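Local coordinates for putative Lipoprotein (Shewanella oneidensis, PDB 3U24), which is of unknown function but binds zinc and calcium ions and may be a metal-dependent hydrolase, at residues A[102-106]-A[248-252]; A[240-246]-A[479-484]; A[474-478]-A[495-500]; A[487-493]-A[507-511]. All blocks are in the same frame, centred on the assembly; numbering follows the deposited sequence.

Contact 1: A[102-106]-A[248-252]; sequences SSMAW and QKFAF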
loop_
_atom_site.group_PDB
_atom_site.type_symbol
_atom_site.label_atom_id
_atom_site.label_comp_id
_atom_site.label_asym_id
_atom_site.label_seq_id
_atom_site.Cartn_x
_atom_site.Cartn_y
_atom_site.Cartn_z
ATOM N N SER A 102 -14.783 1.210 -14.063
ATOM C CA SER A 102 -14.029 1.148 -15.303
ATOM C C SER A 102 -12.824 0.248 -15.141
ATOM O O SER A 102 -12.462 -0.485 -16.037
ATOM C CB SER A 102 -13.582 2.547 -15.771
ATOM O OG SER A 102 -14.715 3.298 -16.147
ATOM N N SER A 103 -12.194 0.288 -13.998
ATOM C CA SER A 103 -11.007 -0.516 -13.834
ATOM C C SER A 103 -11.319 -2.004 -13.679
ATOM O O SER A 103 -10.544 -2.818 -14.110
ATOM C CB SER A 103 -10.164 -0.005 -12.687
ATOM O OG SER A 103 -10.779 -0.352 -11.484
HETATM N N MSE A 104 -12.440 -2.350 -13.084
HETATM C CA MSE A 104 -12.907 -3.759 -13.077
HETATM C C MSE A 104 -13.092 -4.316 -14.483
HETATM O O MSE A 104 -12.597 -5.415 -14.793
HETATM C CB MSE A 104 -14.186 -3.964 -12.256
HETATM C CG MSE A 104 -13.996 -3.732 -10.737
HETATM SE SE MSE A 104 -15.681 -3.515 -9.726
HETATM C CE MSE A 104 -16.417 -5.275 -10.149
ATOM N N ALA A 105 -13.796 -3.570 -15.329
ATOM C CA ALA A 105 -14.041 -3.981 -16.695
ATOM C C ALA A 105 -12.718 -4.171 -17.437
ATOM O O ALA A 105 -12.519 -5.161 -18.149
ATOM C CB ALA A 105 -14.931 -2.976 -17.423
ATOM N N TRP A 106 -11.838 -3.196 -17.269
ATOM C CA TRP A 106 -10.572 -3.181 -17.945
ATOM C C TRP A 106 -9.685 -4.309 -17.490
ATOM O O TRP A 106 -9.012 -4.871 -18.314
ATOM C CB TRP A 106 -9.892 -1.838 -17.738
ATOM C CG TRP A 106 -8.448 -1.761 -18.190
ATOM C CD1 TRP A 106 -7.956 -1.417 -19.457
ATOM C CD2 TRP A 106 -7.256 -2.035 -17.378
ATOM N NE1 TRP A 106 -6.587 -1.447 -19.457
ATOM C CE2 TRP A 106 -6.111 -1.779 -18.238
ATOM C CE3 TRP A 106 -7.037 -2.370 -16.043
ATOM C CZ2 TRP A 106 -4.798 -1.914 -17.778
ATOM C CZ3 TRP A 106 -5.703 -2.510 -15.577
ATOM C CH2 TRP A 106 -4.611 -2.299 -16.435
ATOM N N GLN A 248 -2.478 2.860 -18.590
ATOM C CA GLN A 248 -3.879 2.647 -18.245
ATOM C C GLN A 248 -3.928 2.264 -16.759
ATOM O O GLN A 248 -4.762 2.806 -16.012
ATOM C CB GLN A 248 -4.590 1.591 -19.145
ATOM C CG GLN A 248 -4.809 2.014 -20.597
ATOM C CD GLN A 248 -5.177 0.895 -21.648
ATOM O OE1 GLN A 248 -4.945 -0.306 -21.461
ATOM N NE2 GLN A 248 -5.709 1.336 -22.789
ATOM N N LYS A 249 -3.047 1.364 -16.302
ATOM C CA LYS A 249 -3.070 0.952 -14.888
ATOM C C LYS A 249 -2.773 2.132 -13.950
ATOM O O LYS A 249 -3.388 2.270 -12.900
ATOM C CB LYS A 249 -2.089 -0.191 -14.610
ATOM C CG LYS A 249 -2.214 -0.827 -13.218
ATOM C CD LYS A 249 -1.437 -2.162 -13.159
ATOM C CE LYS A 249 -1.760 -3.054 -11.959
ATOM N NZ LYS A 249 -1.442 -2.430 -10.672
ATOM N N PHE A 250 -1.801 2.933 -14.346
ATOM C CA PHE A 250 -1.408 4.122 -13.618
ATOM C C PHE A 250 -2.603 5.050 -13.532
ATOM O O PHE A 250 -2.909 5.490 -12.443
ATOM C CB PHE A 250 -0.207 4.776 -14.301
ATOM C CG PHE A 250 0.309 6.016 -13.631
ATOM C CD1 PHE A 250 1.210 5.937 -12.603
ATOM C CD2 PHE A 250 -0.072 7.282 -14.086
ATOM C CE1 PHE A 250 1.703 7.098 -11.998
ATOM C CE2 PHE A 250 0.412 8.434 -13.489
ATOM C CZ PHE A 250 1.274 8.343 -12.424
ATOM N N ALA A 251 -3.338 5.276 -14.618
ATOM C CA ALA A 251 -4.532 6.150 -14.530
ATOM C C ALA A 251 -5.579 5.588 -13.560
ATOM O O ALA A 251 -6.094 6.342 -12.744
ATOM C CB ALA A 251 -5.141 6.421 -15.893
ATOM N N PHE A 252 -5.855 4.272 -13.589
ATOM C CA PHE A 252 -6.893 3.694 -12.733
ATOM C C PHE A 252 -6.483 3.616 -11.254
ATOM O O PHE A 252 -7.293 3.939 -10.371
ATOM C CB PHE A 252 -7.315 2.266 -13.173
ATOM C CG PHE A 252 -8.145 2.217 -14.419
ATOM C CD1 PHE A 252 -9.283 3.016 -14.551
ATOM C CD2 PHE A 252 -7.823 1.348 -15.445
ATOM C CE1 PHE A 252 -10.053 2.965 -15.683
ATOM C CE2 PHE A 252 -8.592 1.284 -16.596
ATOM C CZ PHE A 252 -9.706 2.109 -16.718
#
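Trp106 reaches across to Phe252 and Gln248 because its CG lies opposite the backbone N (chi1 170°), which swings the indole off helix 88-111; Phe252 answers with its CG opposite the carbonyl carbon, laying its ring beside the first helix. The meeting is oblique: CE2 of Phe252 stands over one face of the indole, toward the rim, 3.4 Å from Trp106 CG, with the planes of the two rings 54° apart. On the face of the Phe252 ring sits Ser103 CB, a CH-pi contact 3.8 Å from the centroid, and Ser102 CB touches CE1 of the same ring. Ser103 spends its hydroxyl on Leu100 O of its own helix, so carbon is what it offers to Phe252. The one polar bond across runs from Trp106 NE1 to Gln248 OE1, 2.8 Å long. The oxygen lies in the indole plane, although the donor stands well above the plane of the amide. At the far end of the indole, CH2 rests 3.8 Å from Lys249 CB, while the ammonium group leads off to Asp253 and Gln518. A leucine in place of Trp106 would probably leave Gln248 OE1 without this donor and open a gap beside Phe252. The local axes, 10.7 Å apart and inclined at 152°, make this a widely spaced, near-antiparallel helix pair bridged by aromatic side chains at the surface of the helical DUF885 fold.

Contact 2: A[240-246]-A[479-484]; sequences RIGEELY and DYSIHV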
loop_
_atom_site.group_PDB
_atom_site.type_symbol
_atom_site.label_atom_id
_atom_site.label_comp_id
_atom_site.label_asym_id
_atom_site.label_seq_id
_atom_site.Cartn_x
_atom_site.Cartn_y
_atom_site.Cartn_z
ATOM N N ARG A 240 7.051 -7.799 -17.654
ATOM C CA ARG A 240 7.021 -6.375 -17.929
ATOM C C ARG A 240 5.739 -6.082 -18.692
ATOM O O ARG A 240 5.461 -6.695 -19.733
ATOM C CB ARG A 240 8.236 -5.956 -18.726
ATOM C CG ARG A 240 9.564 -6.332 -18.070
ATOM C CD ARG A 240 10.675 -6.364 -19.114
ATOM N NE ARG A 240 11.962 -6.817 -18.569
ATOM C CZ ARG A 240 12.799 -6.029 -17.903
ATOM N NH1 ARG A 240 13.932 -6.511 -17.447
ATOM N NH2 ARG A 240 12.498 -4.769 -17.683
ATOM N N ILE A 241 4.902 -5.203 -18.161
ATOM C CA ILE A 241 3.553 -5.086 -18.739
ATOM C C ILE A 241 3.507 -4.165 -19.962
ATOM O O ILE A 241 2.555 -4.221 -20.720
ATOM C CB ILE A 241 2.490 -4.714 -17.660
ATOM C CG1 ILE A 241 2.735 -3.332 -17.028
ATOM C CG2 ILE A 241 2.465 -5.765 -16.531
ATOM C CD1 ILE A 241 1.594 -2.855 -16.109
ATOM N N GLY A 242 4.531 -3.336 -20.175
ATOM C CA GLY A 242 4.603 -2.463 -21.359
ATOM C C GLY A 242 3.896 -1.118 -21.206
ATOM O O GLY A 242 3.057 -0.934 -20.282
ATOM N N GLU A 243 4.212 -0.185 -22.100
ATOM C CA GLU A 243 3.723 1.183 -21.981
ATOM C C GLU A 243 2.178 1.355 -21.963
ATOM O O GLU A 243 1.643 2.087 -21.133
ATOM C CB GLU A 243 4.297 2.049 -23.098
ATOM C CG GLU A 243 3.867 3.522 -23.039
ATOM C CD GLU A 243 4.828 4.429 -23.847
ATOM O OE1 GLU A 243 5.183 4.053 -24.995
ATOM O OE2 GLU A 243 5.259 5.497 -23.349
ATOM N N GLU A 244 1.482 0.720 -22.895
ATOM C CA GLU A 244 0.052 0.928 -23.022
ATOM C C GLU A 244 -0.677 0.495 -21.739
ATOM O O GLU A 244 -1.495 1.247 -21.214
ATOM C CB GLU A 244 -0.554 0.237 -24.249
ATOM C CG GLU A 244 -2.035 0.644 -24.462
ATOM C CD GLU A 244 -2.673 0.256 -25.808
ATOM O OE1 GLU A 244 -2.359 -0.834 -26.362
ATOM O OE2 GLU A 244 -3.538 1.044 -26.311
ATOM N N LEU A 245 -0.403 -0.713 -21.265
ATOM C CA LEU A 245 -1.029 -1.223 -20.047
ATOM C C LEU A 245 -0.594 -0.438 -18.801
ATOM O O LEU A 245 -1.391 -0.247 -17.882
ATOM C CB LEU A 245 -0.788 -2.717 -19.873
ATOM C CG LEU A 245 -1.445 -3.634 -20.916
ATOM C CD1 LEU A 245 -0.976 -5.081 -20.724
ATOM C CD2 LEU A 245 -2.970 -3.555 -20.865
ATOM N N TYR A 246 0.644 0.051 -18.811
ATOM C CA TYR A 246 1.203 0.699 -17.642
ATOM C C TYR A 246 0.506 2.029 -17.451
ATOM O O TYR A 246 0.020 2.313 -16.364
ATOM C CB TYR A 246 2.713 0.868 -17.755
ATOM C CG TYR A 246 3.373 1.294 -16.461
ATOM C CD1 TYR A 246 3.455 2.632 -16.128
ATOM C CD2 TYR A 246 3.927 0.370 -15.603
ATOM C CE1 TYR A 246 4.054 3.063 -14.971
ATOM C CE2 TYR A 246 4.526 0.767 -14.431
ATOM C CZ TYR A 246 4.589 2.143 -14.122
ATOM O OH TYR A 246 5.186 2.607 -12.972
ATOM N N ASP A 479 10.174 1.458 -11.117
ATOM C CA ASP A 479 8.947 0.769 -11.520
ATOM C C ASP A 479 8.647 1.019 -13.003
ATOM O O ASP A 479 8.348 0.086 -13.761
ATOM C CB ASP A 479 7.759 1.144 -10.650
ATOM C CG ASP A 479 6.561 0.214 -10.869
ATOM O OD1 ASP A 479 6.602 -0.958 -10.386
ATOM O OD2 ASP A 479 5.565 0.671 -11.493
ATOM N N TYR A 480 8.797 2.274 -13.406
ATOM C CA TYR A 480 8.542 2.700 -14.765
ATOM C C TYR A 480 9.551 2.098 -15.717
ATOM O O TYR A 480 9.176 1.536 -16.746
ATOM C CB TYR A 480 8.565 4.241 -14.847
ATOM C CG TYR A 480 8.197 4.803 -16.204
ATOM C CD1 TYR A 480 6.867 4.990 -16.568
ATOM C CD2 TYR A 480 9.171 5.111 -17.139
ATOM C CE1 TYR A 480 6.522 5.492 -17.842
ATOM C CE2 TYR A 480 8.842 5.603 -18.403
ATOM C CZ TYR A 480 7.518 5.816 -18.749
ATOM O OH TYR A 480 7.194 6.320 -20.017
ATOM N N SER A 481 10.833 2.206 -15.379
ATOM C CA SER A 481 11.874 1.734 -16.290
ATOM C C SER A 481 11.804 0.230 -16.523
ATOM O O SER A 481 12.039 -0.215 -17.623
ATOM C CB SER A 481 13.255 2.179 -15.844
ATOM O OG SER A 481 13.251 3.603 -15.683
ATOM N N ILE A 482 11.447 -0.526 -15.503
ATOM C CA ILE A 482 11.314 -1.978 -15.616
ATOM C C ILE A 482 10.167 -2.353 -16.564
ATOM O O ILE A 482 10.346 -3.121 -17.479
ATOM C CB ILE A 482 11.104 -2.605 -14.212
ATOM C CG1 ILE A 482 12.432 -2.611 -13.462
ATOM C CG2 ILE A 482 10.554 -4.037 -14.297
ATOM C CD1 ILE A 482 12.301 -3.056 -12.009
ATOM N N HIS A 483 9.008 -1.751 -16.376
ATOM C CA HIS A 483 7.816 -2.118 -17.120
ATOM C C HIS A 483 7.683 -1.479 -18.488
ATOM O O HIS A 483 7.020 -2.038 -19.368
ATOM C CB HIS A 483 6.610 -1.831 -16.264
ATOM C CG HIS A 483 6.478 -2.806 -15.159
ATOM N ND1 HIS A 483 6.130 -4.083 -15.384
ATOM C CD2 HIS A 483 6.776 -2.713 -13.807
ATOM C CE1 HIS A 483 6.170 -4.755 -14.233
ATOM N NE2 HIS A 483 6.535 -3.913 -13.264
ATOM N N VAL A 484 8.345 -0.336 -18.681
ATOM C CA VAL A 484 8.202 0.440 -19.890
ATOM C C VAL A 484 9.494 0.496 -20.688
ATOM O O VAL A 484 9.447 0.583 -21.918
ATOM C CB VAL A 484 7.680 1.892 -19.606
ATOM C CG1 VAL A 484 7.510 2.689 -20.922
ATOM C CG2 VAL A 484 6.343 1.812 -18.882
HETATM O O HOH W 1 4.793 5.928 -20.750
HETATM O O HOH W 2 6.904 -0.598 -23.420
#
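His483 is unusual in gripping the backbone of the loop leading into helix 243-254 at two points, once with its imidazole and once with its carbonyl. Its ND1 accepts from Ile241 N at 3.2 Å, the donor lying in the ring plane, and its O takes the N-H of Gly242 at 2.9 Å. NE2 bonds Ala514 O and Ser517 O, so the ring is held at both nitrogens and is likely to be neutral. Arg240 adds a third hold on the helix end: NH2 meets a lone pair of Ile482 O at 2.7 Å, in the carbonyl plane. Deeper in, Tyr246 has its CG anti to the backbone N (chi1 -169°), which carries the ring into its hole and OH to Asp479 OD2, a very short bond of 2.5 Å; that oxygen also receives Val519 N. Tyr480 turns an edge toward the face of Tyr246 in an offset edge-to-face pair, planes 86° apart, and Val484 CG2 packs against Tyr246 CG at 3.9 Å. A phenylalanine in place of Tyr246 would probably keep this packing but leave Asp479 OD2, a buried carboxylate oxygen, short of one donor. Gly242, with phi of 86°, is the N-cap of its helix. Tyr246 is thus a knob in a hole formed by Asp479, Tyr480, His483 and Val484, within an aromatic cluster where one helix begins beside the end of another.

Contact 3: A[474-478]-A[495-500]; sequences CNTIL and LMMDEA. With CA (calcium ion), chain T.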
loop_
_atom_site.group_PDB
_atom_site.type_symbol
_atom_site.label_atom_id
_atom_site.label_comp_id
_atom_site.label_asym_id
_atom_site.label_seq_id
_atom_site.Cartn_x
_atom_site.Cartn_y
_atom_site.Cartn_z
ATOM N N CYS A 474 13.436 7.238 -6.659
ATOM C CA CYS A 474 13.951 6.072 -7.344
ATOM C C CYS A 474 12.960 4.908 -7.407
ATOM O O CYS A 474 13.039 4.092 -8.327
ATOM C CB CYS A 474 15.317 5.644 -6.796
ATOM S SG CYS A 474 16.612 6.923 -7.034
ATOM N N ASN A 475 11.997 4.840 -6.500
ATOM C CA ASN A 475 10.915 3.841 -6.633
ATOM C C ASN A 475 10.150 4.026 -7.950
ATOM O O ASN A 475 9.768 3.032 -8.577
ATOM C CB ASN A 475 9.889 3.926 -5.493
ATOM C CG ASN A 475 10.325 3.198 -4.222
ATOM O OD1 ASN A 475 11.292 2.431 -4.188
ATOM N ND2 ASN A 475 9.551 3.409 -3.166
ATOM N N THR A 476 9.916 5.297 -8.336
ATOM C CA THR A 476 9.207 5.660 -9.546
ATOM C C THR A 476 10.044 5.359 -10.774
ATOM O O THR A 476 9.562 4.748 -11.720
ATOM C CB THR A 476 8.774 7.157 -9.524
ATOM O OG1 THR A 476 7.751 7.295 -8.559
ATOM C CG2 THR A 476 8.232 7.659 -10.860
ATOM N N ILE A 477 11.292 5.780 -10.758
ATOM C CA ILE A 477 12.227 5.462 -11.852
ATOM C C ILE A 477 12.295 3.944 -12.114
ATOM O O ILE A 477 12.212 3.472 -13.261
ATOM C CB ILE A 477 13.612 6.051 -11.560
ATOM C CG1 ILE A 477 13.489 7.565 -11.482
ATOM C CG2 ILE A 477 14.647 5.686 -12.628
ATOM C CD1 ILE A 477 14.771 8.267 -11.132
ATOM N N LEU A 478 12.417 3.192 -11.047
ATOM C CA LEU A 478 12.574 1.762 -11.120
ATOM C C LEU A 478 11.326 1.110 -11.691
ATOM O O LEU A 478 11.390 0.307 -12.653
ATOM C CB LEU A 478 12.849 1.213 -9.720
ATOM C CG LEU A 478 12.874 -0.315 -9.556
ATOM C CD1 LEU A 478 14.264 -0.810 -9.842
ATOM C CD2 LEU A 478 12.511 -0.782 -8.148
ATOM N N LEU A 495 20.843 1.386 -9.751
ATOM C CA LEU A 495 19.995 2.532 -9.387
ATOM C C LEU A 495 19.788 2.630 -7.856
ATOM O O LEU A 495 20.042 3.661 -7.218
ATOM C CB LEU A 495 18.632 2.419 -10.068
ATOM C CG LEU A 495 17.562 3.523 -9.864
ATOM C CD1 LEU A 495 17.932 4.767 -10.699
ATOM C CD2 LEU A 495 16.158 2.990 -10.235
HETATM N N MSE A 496 19.319 1.543 -7.263
HETATM C CA MSE A 496 18.934 1.604 -5.881
HETATM C C MSE A 496 20.176 1.796 -5.002
HETATM O O MSE A 496 20.134 2.502 -4.014
HETATM C CB MSE A 496 18.120 0.367 -5.454
HETATM C CG MSE A 496 16.688 0.176 -6.065
HETATM SE SE MSE A 496 15.540 1.778 -6.382
HETATM C CE MSE A 496 15.122 2.242 -4.539
HETATM N N MSE A 497 21.303 1.220 -5.373
HETATM C CA MSE A 497 22.487 1.281 -4.498
HETATM C C MSE A 497 23.345 2.503 -4.786
HETATM O O MSE A 497 23.789 3.159 -3.867
HETATM C CB MSE A 497 23.327 0.019 -4.642
HETATM C CG MSE A 497 22.633 -1.258 -4.176
HETATM SE SE MSE A 497 23.888 -2.827 -4.089
HETATM C CE MSE A 497 25.390 -1.968 -3.191
ATOM N N ASP A 498 23.577 2.805 -6.058
ATOM C CA ASP A 498 24.505 3.883 -6.434
ATOM C C ASP A 498 23.844 5.268 -6.501
ATOM O O ASP A 498 24.501 6.267 -6.225
ATOM C CB ASP A 498 25.162 3.579 -7.779
ATOM C CG ASP A 498 25.958 2.273 -7.765
ATOM O OD1 ASP A 498 26.348 1.771 -6.680
ATOM O OD2 ASP A 498 26.209 1.740 -8.857
ATOM N N GLU A 499 22.569 5.325 -6.879
ATOM C CA GLU A 499 21.853 6.604 -7.015
ATOM C C GLU A 499 21.082 6.928 -5.740
ATOM O O GLU A 499 21.057 8.071 -5.351
ATOM C CB GLU A 499 20.908 6.617 -8.230
ATOM C CG GLU A 499 21.575 6.322 -9.581
ATOM C CD GLU A 499 22.677 7.313 -9.963
ATOM O OE1 GLU A 499 22.498 8.535 -9.779
ATOM O OE2 GLU A 499 23.741 6.878 -10.451
ATOM N N ALA A 500 20.503 5.912 -5.095
ATOM C CA ALA A 500 19.701 6.067 -3.876
ATOM C C ALA A 500 20.396 5.608 -2.608
ATOM O O ALA A 500 19.773 5.603 -1.563
ATOM C CB ALA A 500 18.394 5.299 -4.010
HETATM CA CA CA T . 27.495 -0.241 -6.771
HETATM O O HOH W 3 28.014 0.125 -9.185
HETATM O O HOH W 4 29.276 1.081 -7.027
HETATM O O HOH W 5 26.006 -1.970 -8.015
#
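Leu495 O is gripped by two backbone N-H groups, that of Glu499 at 3.0 Å and that of Ala500 at 3.1 Å, as the last turn of helix 489-499 widens into a pi-type turn. The same residue carries the contact with helix 459-485. Its CG lies opposite the backbone N (chi1 -179°), and the branch CD2 is thereby sent between Leu478 CB, 3.8 Å away, and Cys474 O, with Ile477 CG2 close to both of its methyl groups. Met496, built as selenomethionine, doubles back: bends at chi2 and at chi3 (-71°) turn its SE toward Cys474 CB, 3.9 Å off, and bring its CE to Asn475 OD1. There the two side chains cross at about a right angle; the oxygen's hydrogen bond goes to Lys510 NZ. Cys474 finishes the interface with SG against Ala500 CB at 3.9 Å. The contact is van der Waals packing, mostly between apolar side chains, with no polar bond between the segments, and the polar chemistry is placed elsewhere. On the outward side of the turn Asp498 OD1 binds a calcium ion at 2.3 Å, and three waters share it. One of these, water 3, also donates to OD2, linking both carboxylate oxygens to the metal's shell. Glu499 leads away to Lys299, Lys271 and Gln275. The local axes cross at 139°; around the pair, helix 260-289 packs on Ile477, helix 504-516 on Met496 and helix 523-542 on Asn475.

Contact 4: A[487-493]-A[507-511]; sequences MTEEQAI and AEGKW. With CA (calcium ion), chain R.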
loop_
_atom_site.group_PDB
_atom_site.type_symbol
_atom_site.label_atom_id
_atom_site.label_comp_id
_atom_site.label_asym_id
_atom_site.label_seq_id
_atom_site.Cartn_x
_atom_site.Cartn_y
_atom_site.Cartn_z
HETATM N N MSE A 487 14.457 -1.998 -18.196
HETATM C CA MSE A 487 15.603 -1.938 -17.267
HETATM C C MSE A 487 15.920 -3.349 -16.772
HETATM O O MSE A 487 15.007 -4.112 -16.458
HETATM C CB MSE A 487 15.286 -1.015 -16.089
HETATM C CG MSE A 487 16.259 -1.046 -14.927
HETATM SE SE MSE A 487 15.826 0.257 -13.544
HETATM C CE MSE A 487 16.772 1.814 -14.232
ATOM N N THR A 488 17.206 -3.709 -16.757
ATOM C CA THR A 488 17.645 -5.039 -16.320
ATOM C C THR A 488 17.835 -5.110 -14.814
ATOM O O THR A 488 17.949 -4.076 -14.148
ATOM C CB THR A 488 19.021 -5.376 -16.898
ATOM O OG1 THR A 488 19.956 -4.401 -16.405
ATOM C CG2 THR A 488 18.979 -5.383 -18.472
ATOM N N GLU A 489 17.945 -6.333 -14.293
ATOM C CA GLU A 489 18.151 -6.539 -12.879
ATOM C C GLU A 489 19.396 -5.788 -12.398
ATOM O O GLU A 489 19.322 -5.091 -11.363
ATOM C CB GLU A 489 18.253 -8.031 -12.552
ATOM C CG GLU A 489 18.444 -8.348 -11.064
ATOM C CD GLU A 489 18.356 -9.851 -10.737
ATOM O OE1 GLU A 489 18.152 -10.681 -11.653
ATOM O OE2 GLU A 489 18.515 -10.229 -9.550
ATOM N N GLU A 490 20.517 -5.912 -13.131
ATOM C CA GLU A 490 21.767 -5.217 -12.774
ATOM C C GLU A 490 21.586 -3.701 -12.802
ATOM O O GLU A 490 22.052 -3.004 -11.914
ATOM C CB GLU A 490 22.948 -5.627 -13.700
ATOM N N GLN A 491 20.912 -3.167 -13.819
ATOM C CA GLN A 491 20.625 -1.720 -13.815
ATOM C C GLN A 491 19.749 -1.324 -12.627
ATOM O O GLN A 491 19.990 -0.300 -12.002
ATOM C CB GLN A 491 19.964 -1.283 -15.126
ATOM C CG GLN A 491 20.897 -1.346 -16.320
ATOM C CD GLN A 491 20.161 -1.405 -17.642
ATOM O OE1 GLN A 491 18.939 -1.550 -17.688
ATOM N NE2 GLN A 491 20.915 -1.298 -18.736
ATOM N N ALA A 492 18.773 -2.150 -12.275
ATOM C CA ALA A 492 17.858 -1.773 -11.172
ATOM C C ALA A 492 18.621 -1.750 -9.864
ATOM O O ALA A 492 18.436 -0.847 -9.049
ATOM C CB ALA A 492 16.661 -2.702 -11.081
ATOM N N ILE A 493 19.485 -2.738 -9.663
ATOM C CA ILE A 493 20.300 -2.803 -8.440
ATOM C C ILE A 493 21.268 -1.601 -8.324
ATOM O O ILE A 493 21.422 -1.051 -7.241
ATOM C CB ILE A 493 21.129 -4.118 -8.345
ATOM C CG1 ILE A 493 20.225 -5.341 -8.235
ATOM C CG2 ILE A 493 22.110 -4.100 -7.157
ATOM C CD1 ILE A 493 19.270 -5.293 -7.058
ATOM N N ALA A 507 17.877 -3.373 -2.155
ATOM C CA ALA A 507 17.811 -3.239 -3.596
ATOM C C ALA A 507 17.177 -4.477 -4.202
ATOM O O ALA A 507 16.250 -4.369 -5.033
ATOM C CB ALA A 507 19.177 -2.980 -4.177
ATOM N N GLU A 508 17.648 -5.635 -3.767
ATOM C CA GLU A 508 17.148 -6.908 -4.269
ATOM C C GLU A 508 15.648 -7.041 -3.978
ATOM O O GLU A 508 14.904 -7.493 -4.835
ATOM C CB GLU A 508 17.885 -8.111 -3.657
ATOM C CG GLU A 508 19.067 -8.689 -4.433
ATOM C CD GLU A 508 19.786 -9.849 -3.670
ATOM O OE1 GLU A 508 19.315 -10.246 -2.560
ATOM O OE2 GLU A 508 20.828 -10.371 -4.162
ATOM N N GLY A 509 15.232 -6.711 -2.768
ATOM C CA GLY A 509 13.835 -6.720 -2.393
ATOM C C GLY A 509 12.994 -5.830 -3.309
ATOM O O GLY A 509 11.886 -6.203 -3.721
ATOM N N LYS A 510 13.533 -4.670 -3.657
ATOM C CA LYS A 510 12.850 -3.756 -4.549
ATOM C C LYS A 510 12.719 -4.283 -5.969
ATOM O O LYS A 510 11.654 -4.178 -6.574
ATOM C CB LYS A 510 13.540 -2.410 -4.555
ATOM C CG LYS A 510 13.229 -1.562 -3.346
ATOM C CD LYS A 510 11.835 -0.947 -3.427
ATOM C CE LYS A 510 11.536 -0.154 -2.153
ATOM N NZ LYS A 510 12.400 1.067 -2.039
ATOM N N TRP A 511 13.777 -4.888 -6.495
ATOM C CA TRP A 511 13.686 -5.536 -7.789
ATOM C C TRP A 511 12.566 -6.579 -7.815
ATOM O O TRP A 511 11.710 -6.569 -8.710
ATOM C CB TRP A 511 15.029 -6.178 -8.142
ATOM C CG TRP A 511 14.938 -7.165 -9.260
ATOM C CD1 TRP A 511 14.948 -8.547 -9.170
ATOM C CD2 TRP A 511 14.790 -6.877 -10.693
ATOM N NE1 TRP A 511 14.819 -9.118 -10.429
ATOM C CE2 TRP A 511 14.736 -8.174 -11.373
ATOM C CE3 TRP A 511 14.750 -5.720 -11.455
ATOM C CZ2 TRP A 511 14.613 -8.275 -12.736
ATOM C CZ3 TRP A 511 14.614 -5.837 -12.830
ATOM C CH2 TRP A 511 14.565 -7.078 -13.458
HETATM CA CA CA R . 17.944 -12.580 -9.683
HETATM O O HOH W 6 15.602 -12.464 -9.835
HETATM O O HOH W 7 20.490 -12.676 -9.772
#
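The local axes of 489-493 and 507-511, on helices 489-499 and 504-516, pass 9.6 Å apart and are inclined at 129°, a strongly inclined crossing, nearer antiparallel than parallel, in which the CA atoms of Ile493 and Ala507 come to 5.5 Å. The first helix opens on a capping box: Thr488 OG1 accepts from Gln491 N, and Gln491 OE1 in turn accepts from Thr488 N at 2.9 Å. Glu489, the first residue after this cap, lies across Trp511. Its CA sits over the six-membered ring in a CH-pi contact, 3.6 Å from the centroid, and its extended chain (chi1 -179°) carries the carboxylate across to the NE1 side of the indole, the two planes stacked and only 6° apart. Both oxygens hold one calcium ion, OE2 at 2.4 Å and OE1 at 2.7 Å, and waters 6 and 7 also bind the metal. Water 6 takes a weak hydrogen bond from Trp511 NE1, so the indole touches the metal's shell as well as the ligand. The arrangement belongs to a helix-loop-helix pair, splayed rather than tightly antiparallel, with a calcium site at the end away from the connecting loop. Further in, the chemistry turns apolar. Ala492 CB packs on Trp511 CE3 at 3.6 Å, and Ile493 folds its CG1 arm over so that CD1 meets Ala507 CB at 3.7 Å. Glu508 brings a second carboxylate to the neighbourhood of Glu489; the ion, and a salt bridge from Arg504 to Glu508, would probably ease their mutual repulsion.

In the fold
Depth and chemistry do not simply run together here. Contact 3 is buried and has no hydrogen bond between its segments; contacts 2 and 4 are partly buried, contact 2 being the richest in hydrogen bonds; contact 1, though at the surface, is mainly aromatic packing with one hydrogen bond. Contacts 1 and 2 share helix 243-254, contacts 2 and 3 share helix 459-485, and contacts 3 and 4 share helix 489-499, giving a continuous chain of neighbours. Contacts 3 and 4 are the nearest pair, their centres about 9 Å apart, and each carries a calcium ion. Arg240 NH1 bonds to Met487 O between contacts 2 and 4, whereas contact 1 touches contact 2 by packing.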